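Local coordinates for protein meso-diaminopimelate dehydrogenase (Clostridium tetani, PDB 3WGY) that probably catalyses, in its natural form, the reversible NADP-dependent oxidative deamination of meso-diaminopimelate, and is here an engineered variant with 4-methyl-2-oxovalerate bound, at residues Asn88-Phe93 / Ile119-Asp124; Asp94-Ile99 / Trp123-Phe128. The protein carries 6 engineered substitutions. All coordinates share one frame; numbering follows the deposited sequence.

Interaction 1 of 2, residues Asn88-Phe93 / Ile119-Asp124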
loop_
_atom_site.group_PDB
_atom_site.type_symbol
_atom_site.label_atom_id
_atom_site.label_comp_id
_atom_site.label_asym_id
_atom_site.label_seq_id
_atom_site.Cartn_x
_atom_site.Cartn_y
_atom_site.Cartn_z
ATOM N N ASN B 88 13.449 23.249 -2.976
ATOM C CA ASN B 88 12.937 21.958 -3.416
ATOM C C ASN B 88 11.566 22.020 -2.765
ATOM O O ASN B 88 11.456 22.437 -1.617
ATOM C CB ASN B 88 13.747 20.815 -2.816
ATOM C CG ASN B 88 15.175 20.798 -3.301
ATOM O OD1 ASN B 88 15.433 20.828 -4.501
ATOM N ND2 ASN B 88 16.114 20.736 -2.369
ATOM N N THR B 89 10.518 21.627 -3.469
ATOM C CA THR B 89 9.198 21.735 -2.869
ATOM C C THR B 89 8.391 20.458 -2.766
ATOM O O THR B 89 8.664 19.473 -3.449
ATOM C CB THR B 89 8.347 22.738 -3.631
ATOM O OG1 THR B 89 8.129 22.251 -4.962
ATOM C CG2 THR B 89 9.047 24.087 -3.685
ATOM N N VAL B 90 7.392 20.504 -1.893
ATOM C CA VAL B 90 6.468 19.407 -1.665
ATOM C C VAL B 90 5.086 20.042 -1.569
ATOM O O VAL B 90 4.876 20.953 -0.767
ATOM C CB VAL B 90 6.770 18.664 -0.335
ATOM C CG1 VAL B 90 5.602 17.752 0.028
ATOM C CG2 VAL B 90 8.045 17.840 -0.469
ATOM N N ASP B 91 4.150 19.587 -2.396
ATOM C CA ASP B 91 2.796 20.126 -2.344
ATOM C C ASP B 91 1.751 19.020 -2.449
ATOM O O ASP B 91 2.067 17.868 -2.767
ATOM C CB ASP B 91 2.563 21.167 -3.447
ATOM C CG ASP B 91 2.483 20.558 -4.836
ATOM O OD1 ASP B 91 1.729 19.577 -5.020
ATOM O OD2 ASP B 91 3.163 21.074 -5.753
ATOM N N SER B 92 0.499 19.376 -2.188
ATOM C CA SER B 92 -0.590 18.411 -2.234
ATOM C C SER B 92 -1.643 18.808 -3.260
ATOM O O SER B 92 -2.833 18.550 -3.069
ATOM C CB SER B 92 -1.228 18.307 -0.854
ATOM O OG SER B 92 -1.608 19.600 -0.404
ATOM N N PHE B 93 -1.198 19.452 -4.336
ATOM C CA PHE B 93 -2.082 19.891 -5.416
ATOM C C PHE B 93 -3.091 18.768 -5.647
ATOM O O PHE B 93 -2.713 17.673 -6.052
ATOM C CB PHE B 93 -1.231 20.151 -6.665
ATOM C CG PHE B 93 -1.968 20.821 -7.786
ATOM C CD1 PHE B 93 -2.713 20.073 -8.697
ATOM C CD2 PHE B 93 -1.907 22.202 -7.945
ATOM C CE1 PHE B 93 -3.383 20.694 -9.751
ATOM C CE2 PHE B 93 -2.577 22.831 -8.998
ATOM C CZ PHE B 93 -3.312 22.075 -9.901
ATOM N N ILE B 119 4.902 16.903 -6.449
ATOM C CA ILE B 119 3.541 17.408 -6.571
ATOM C C ILE B 119 2.501 16.331 -6.273
ATOM O O ILE B 119 2.773 15.135 -6.385
ATOM C CB ILE B 119 3.250 17.933 -7.989
ATOM C CG1 ILE B 119 3.090 16.755 -8.949
ATOM C CG2 ILE B 119 4.396 18.833 -8.466
ATOM C CD1 ILE B 119 2.408 17.112 -10.243
ATOM N N SER B 120 1.316 16.783 -5.874
ATOM C CA SER B 120 0.180 15.920 -5.604
ATOM C C SER B 120 0.335 14.770 -4.610
ATOM O O SER B 120 -0.062 13.635 -4.901
ATOM C CB SER B 120 -0.350 15.367 -6.930
ATOM O OG SER B 120 -0.692 16.418 -7.825
ATOM N N THR B 121 0.903 15.043 -3.443
ATOM C CA THR B 121 1.020 13.997 -2.434
ATOM C C THR B 121 -0.077 14.249 -1.388
ATOM O O THR B 121 -0.718 15.303 -1.396
ATOM C CB THR B 121 2.428 13.974 -1.781
ATOM O OG1 THR B 121 2.545 12.812 -0.947
ATOM C CG2 THR B 121 2.666 15.212 -0.957
ATOM N N GLY B 122 -0.296 13.278 -0.507
ATOM C CA GLY B 122 -1.336 13.378 0.507
ATOM C C GLY B 122 -2.036 12.028 0.489
ATOM O O GLY B 122 -1.392 11.036 0.122
ATOM N N TRP B 123 -3.312 11.946 0.871
ATOM C CA TRP B 123 -3.958 10.638 0.813
ATOM C C TRP B 123 -4.640 10.418 -0.534
ATOM O O TRP B 123 -4.662 9.301 -1.036
ATOM C CB TRP B 123 -4.910 10.377 2.008
ATOM C CG TRP B 123 -6.000 11.372 2.333
ATOM C CD1 TRP B 123 -5.853 12.587 2.945
ATOM C CD2 TRP B 123 -7.416 11.171 2.179
ATOM N NE1 TRP B 123 -7.089 13.147 3.189
ATOM C CE2 TRP B 123 -8.065 12.301 2.728
ATOM C CE3 TRP B 123 -8.198 10.144 1.631
ATOM C CZ2 TRP B 123 -9.460 12.435 2.747
ATOM C CZ3 TRP B 123 -9.589 10.278 1.653
ATOM C CH2 TRP B 123 -10.202 11.415 2.207
ATOM N N ASP B 124 -5.189 11.479 -1.124
ATOM C CA ASP B 124 -5.767 11.385 -2.468
ATOM C C ASP B 124 -5.911 12.773 -3.061
ATOM O O ASP B 124 -6.821 13.523 -2.703
ATOM C CB ASP B 124 -7.126 10.683 -2.492
ATOM C CG ASP B 124 -7.510 10.213 -3.901
ATOM O OD1 ASP B 124 -6.740 10.492 -4.852
ATOM O OD2 ASP B 124 -8.569 9.565 -4.065
HETATM O O HOH W 1 -3.381 15.800 -1.586
#

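Interaction 2 of 2, residues Asp94-Ile99 / Trp123-Phe128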
loop_
_atom_site.group_PDB
_atom_site.type_symbol
_atom_site.label_atom_id
_atom_site.label_comp_id
_atom_site.label_asym_id
_atom_site.label_seq_id
_atom_site.Cartn_x
_atom_site.Cartn_y
_atom_site.Cartn_z
ATOM N N ASP B 94 -4.371 19.027 -5.384
ATOM C CA ASP B 94 -5.374 17.968 -5.529
ATOM C C ASP B 94 -6.356 18.037 -6.693
ATOM O O ASP B 94 -7.346 17.296 -6.703
ATOM C CB ASP B 94 -6.185 17.825 -4.235
ATOM C CG ASP B 94 -6.979 19.078 -3.901
ATOM O OD1 ASP B 94 -7.415 19.773 -4.843
ATOM O OD2 ASP B 94 -7.177 19.356 -2.697
ATOM N N ASN B 95 -6.114 18.906 -7.667
ATOM C CA ASN B 95 -7.027 18.981 -8.801
ATOM C C ASN B 95 -6.590 17.951 -9.843
ATOM O O ASN B 95 -5.818 18.258 -10.753
ATOM C CB ASN B 95 -7.024 20.382 -9.412
ATOM C CG ASN B 95 -8.205 20.610 -10.336
ATOM O OD1 ASN B 95 -8.393 19.882 -11.314
ATOM N ND2 ASN B 95 -9.011 21.618 -10.027
ATOM N N HIS B 96 -7.083 16.727 -9.685
ATOM C CA HIS B 96 -6.748 15.618 -10.573
ATOM C C HIS B 96 -6.736 15.972 -12.057
ATOM O O HIS B 96 -5.802 15.615 -12.780
ATOM C CB HIS B 96 -7.716 14.460 -10.333
ATOM C CG HIS B 96 -7.589 13.838 -8.973
ATOM N ND1 HIS B 96 -6.538 13.008 -8.633
ATOM C CD2 HIS B 96 -8.373 13.929 -7.873
ATOM C CE1 HIS B 96 -6.686 12.610 -7.383
ATOM N NE2 HIS B 96 -7.789 13.156 -6.900
ATOM N N GLY B 97 -7.775 16.671 -12.508
ATOM C CA GLY B 97 -7.861 17.046 -13.907
ATOM C C GLY B 97 -6.755 17.974 -14.373
ATOM O O GLY B 97 -6.342 17.921 -15.529
ATOM N N ARG B 98 -6.264 18.827 -13.484
ATOM C CA ARG B 98 -5.209 19.758 -13.854
ATOM C C ARG B 98 -3.820 19.279 -13.438
ATOM O O ARG B 98 -2.842 20.001 -13.608
ATOM C CB ARG B 98 -5.487 21.136 -13.244
ATOM C CG ARG B 98 -6.687 21.863 -13.852
ATOM C CD ARG B 98 -6.396 22.324 -15.283
ATOM N NE ARG B 98 -6.210 23.772 -15.386
ATOM C CZ ARG B 98 -7.188 24.667 -15.244
ATOM N NH1 ARG B 98 -6.929 25.965 -15.353
ATOM N NH2 ARG B 98 -8.430 24.269 -14.999
ATOM N N ILE B 99 -3.732 18.063 -12.903
ATOM C CA ILE B 99 -2.447 17.521 -12.468
ATOM C C ILE B 99 -1.396 17.465 -13.582
ATOM O O ILE B 99 -0.256 17.884 -13.382
ATOM C CB ILE B 99 -2.622 16.112 -11.818
ATOM C CG1 ILE B 99 -3.002 16.276 -10.345
ATOM C CG2 ILE B 99 -1.339 15.297 -11.941
ATOM C CD1 ILE B 99 -3.146 14.968 -9.578
ATOM N N TRP B 123 -3.312 11.946 0.871
ATOM C CA TRP B 123 -3.958 10.638 0.813
ATOM C C TRP B 123 -4.640 10.418 -0.534
ATOM O O TRP B 123 -4.662 9.301 -1.036
ATOM C CB TRP B 123 -4.910 10.377 2.008
ATOM C CG TRP B 123 -6.000 11.372 2.333
ATOM C CD1 TRP B 123 -5.853 12.587 2.945
ATOM C CD2 TRP B 123 -7.416 11.171 2.179
ATOM N NE1 TRP B 123 -7.089 13.147 3.189
ATOM C CE2 TRP B 123 -8.065 12.301 2.728
ATOM C CE3 TRP B 123 -8.198 10.144 1.631
ATOM C CZ2 TRP B 123 -9.460 12.435 2.747
ATOM C CZ3 TRP B 123 -9.589 10.278 1.653
ATOM C CH2 TRP B 123 -10.202 11.415 2.207
ATOM N N ASP B 124 -5.189 11.479 -1.124
ATOM C CA ASP B 124 -5.767 11.385 -2.468
ATOM C C ASP B 124 -5.911 12.773 -3.061
ATOM O O ASP B 124 -6.821 13.523 -2.703
ATOM C CB ASP B 124 -7.126 10.683 -2.492
ATOM C CG ASP B 124 -7.510 10.213 -3.901
ATOM O OD1 ASP B 124 -6.740 10.492 -4.852
ATOM O OD2 ASP B 124 -8.569 9.565 -4.065
ATOM N N PRO B 125 -5.019 13.129 -3.997
ATOM C CA PRO B 125 -3.923 12.280 -4.491
ATOM C C PRO B 125 -2.870 11.929 -3.436
ATOM O O PRO B 125 -2.743 12.598 -2.406
ATOM C CB PRO B 125 -3.340 13.113 -5.629
ATOM C CG PRO B 125 -3.491 14.509 -5.098
ATOM C CD PRO B 125 -4.912 14.490 -4.557
ATOM N N GLY B 126 -2.116 10.870 -3.713
ATOM C CA GLY B 126 -1.086 10.434 -2.792
ATOM C C GLY B 126 -1.175 8.944 -2.533
ATOM O O GLY B 126 -0.959 8.135 -3.437
ATOM N N LEU B 127 -1.511 8.572 -1.301
ATOM C CA LEU B 127 -1.600 7.158 -0.957
ATOM C C LEU B 127 -2.637 6.405 -1.789
ATOM O O LEU B 127 -2.390 5.280 -2.219
ATOM C CB LEU B 127 -1.890 6.995 0.535
ATOM C CG LEU B 127 -0.914 7.758 1.436
ATOM C CD1 LEU B 127 -1.205 7.425 2.888
ATOM C CD2 LEU B 127 0.520 7.385 1.085
ATOM N N PHE B 128 -3.794 7.011 -2.027
ATOM C CA PHE B 128 -4.803 6.324 -2.818
ATOM C C PHE B 128 -4.307 6.077 -4.234
ATOM O O PHE B 128 -4.568 5.024 -4.816
ATOM C CB PHE B 128 -6.111 7.122 -2.830
ATOM C CG PHE B 128 -6.952 6.922 -1.597
ATOM C CD1 PHE B 128 -6.439 6.267 -0.484
ATOM C CD2 PHE B 128 -8.250 7.403 -1.543
ATOM C CE1 PHE B 128 -7.214 6.099 0.663
ATOM C CE2 PHE B 128 -9.033 7.236 -0.398
ATOM C CZ PHE B 128 -8.517 6.587 0.702
#

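Interaction 1 of 2, residues Asn88-Phe93 / Ile119-Asp124
One carboxylate oxygen, OD1 of Asp91, takes two backbone N-H groups from opposite faces of its own plane. Ser120 N crosses over from 119-124 and meets Asp91 OD1 nearly along the C-O axis, at 3.0 Å. Phe93 N, two residues on in Asp91's own segment, comes in from above, 41° out of the carboxylate plane, and completes an Asx turn. With CG set between the backbone N and the carbonyl carbon (chi1 71°), the carboxylate folds back over its own main chain and lies alongside Ile119, where OD2 sits 3.7 Å from Ile119 CG2. OD2 also bonds to His102, so the buried group is gripped at both oxygens and its rotation is fixed.

The backbones join next to it: Thr121 N donates to Asp91 O at 3.1 Å in an almost straight bond, 176° at the hydrogen, in the carbonyl plane and on a lone pair. The methyl of Thr121 tucks against the same oxygen, CG2 to Asp91 O 3.3 Å, and also touches Val90 CG1, 4.0 Å from Thr121 CG2. Ser120 adopts a left-handed backbone conformation; its hydroxyl OG donates to Phe93 O over 3.0 Å. A water bridges Ser92 O and Thr121 O.

The contact carries the pairing of parallel strands 88-90 and 116-118 past their C-terminal ends, in the Rossmann-type sheet. Helix 99-113 packs on Ile119 and Ser120, its His102 stacking on Phe93, while Thr121 faces helix 276-296 and Gly122 N-caps helix 123-138.

Interaction 2 of 2, residues Asp94-Ile99 / Trp123-Phe128
The imidazole of His96 and the carboxylate of Asp124 meet at about a right angle, their planes 68° apart. The ring offers its edge: Asp124 OD1 lies near the ring plane, 3.3 Å from His96 CE1 and 3.5 Å from NE2. No hydrogen bond joins the two, so the approach is a polar contact of a ring edge with an oxygen. Each has its stronger partner elsewhere: His96 ND1 bonds to the C-terminal Leu326 O of the second subunit, and Asp124 OD2 takes a salt bridge from Arg132 and a hydrogen bond from Trp148. Asp124 extends toward the histidine because its CG stands opposite the backbone N (chi1 -162°).

Pro125, joined to Asp124 by a cis peptide bond, is the apolar centre. Its ring is crossed obliquely by the imidazole, with Pro125 CB 3.8 Å from His96 CE1. Along another part of the ring, CD packs on Asp94 CB at 3.6 Å and CG rests near Asp94 CA. Asp94's carboxylate turns away from this contact. Ile99 points toward the proline, but its CD1 only just reaches CB, at 4.4 Å.

Within 94-99, Arg98 N donates to Asn95 O at 2.8 Å and also meets Asn95 OD1 at 3.2 Å, an Asx motif that helps hold the turn. A short 3-10 turn, 96-98, carries the chain into the next helix. Across from it, Phe128 N bonds to Trp123 O in a wider pi-type turn.

The contact therefore brings the loop between strand 88-90 and helix 99-113 against the first turn of helix 123-138. On the same turn, Leu127 and Phe128 pack on strand 264-273, while Leu127 also meets helix 276-296.

In the fold
Interactions 1 and 2 are successive steps along the same two chain paths, their centres 8 Å apart. Segment 88-93 runs directly into 94-99, and 119-124 overlaps 123-128 at Trp123 and Asp124, with helix 99-113 and strand 116-118 between the two paths. They also touch: Phe93 O packs on Pro125 CG, Ser120 OG on Ile99 CD1, and Gly122 O probably accepts from Leu127 N. Interaction 1 lies just past the C-terminal ends of two inner neighbouring strands, 88-90 and 116-118; interaction 2 continues to the start of helix 123-138, toward strands 249-258 and 264-273. Both reach Leu326 of the second subunit, so this passage out of the Rossmann-type sheet also borders the dimer interface.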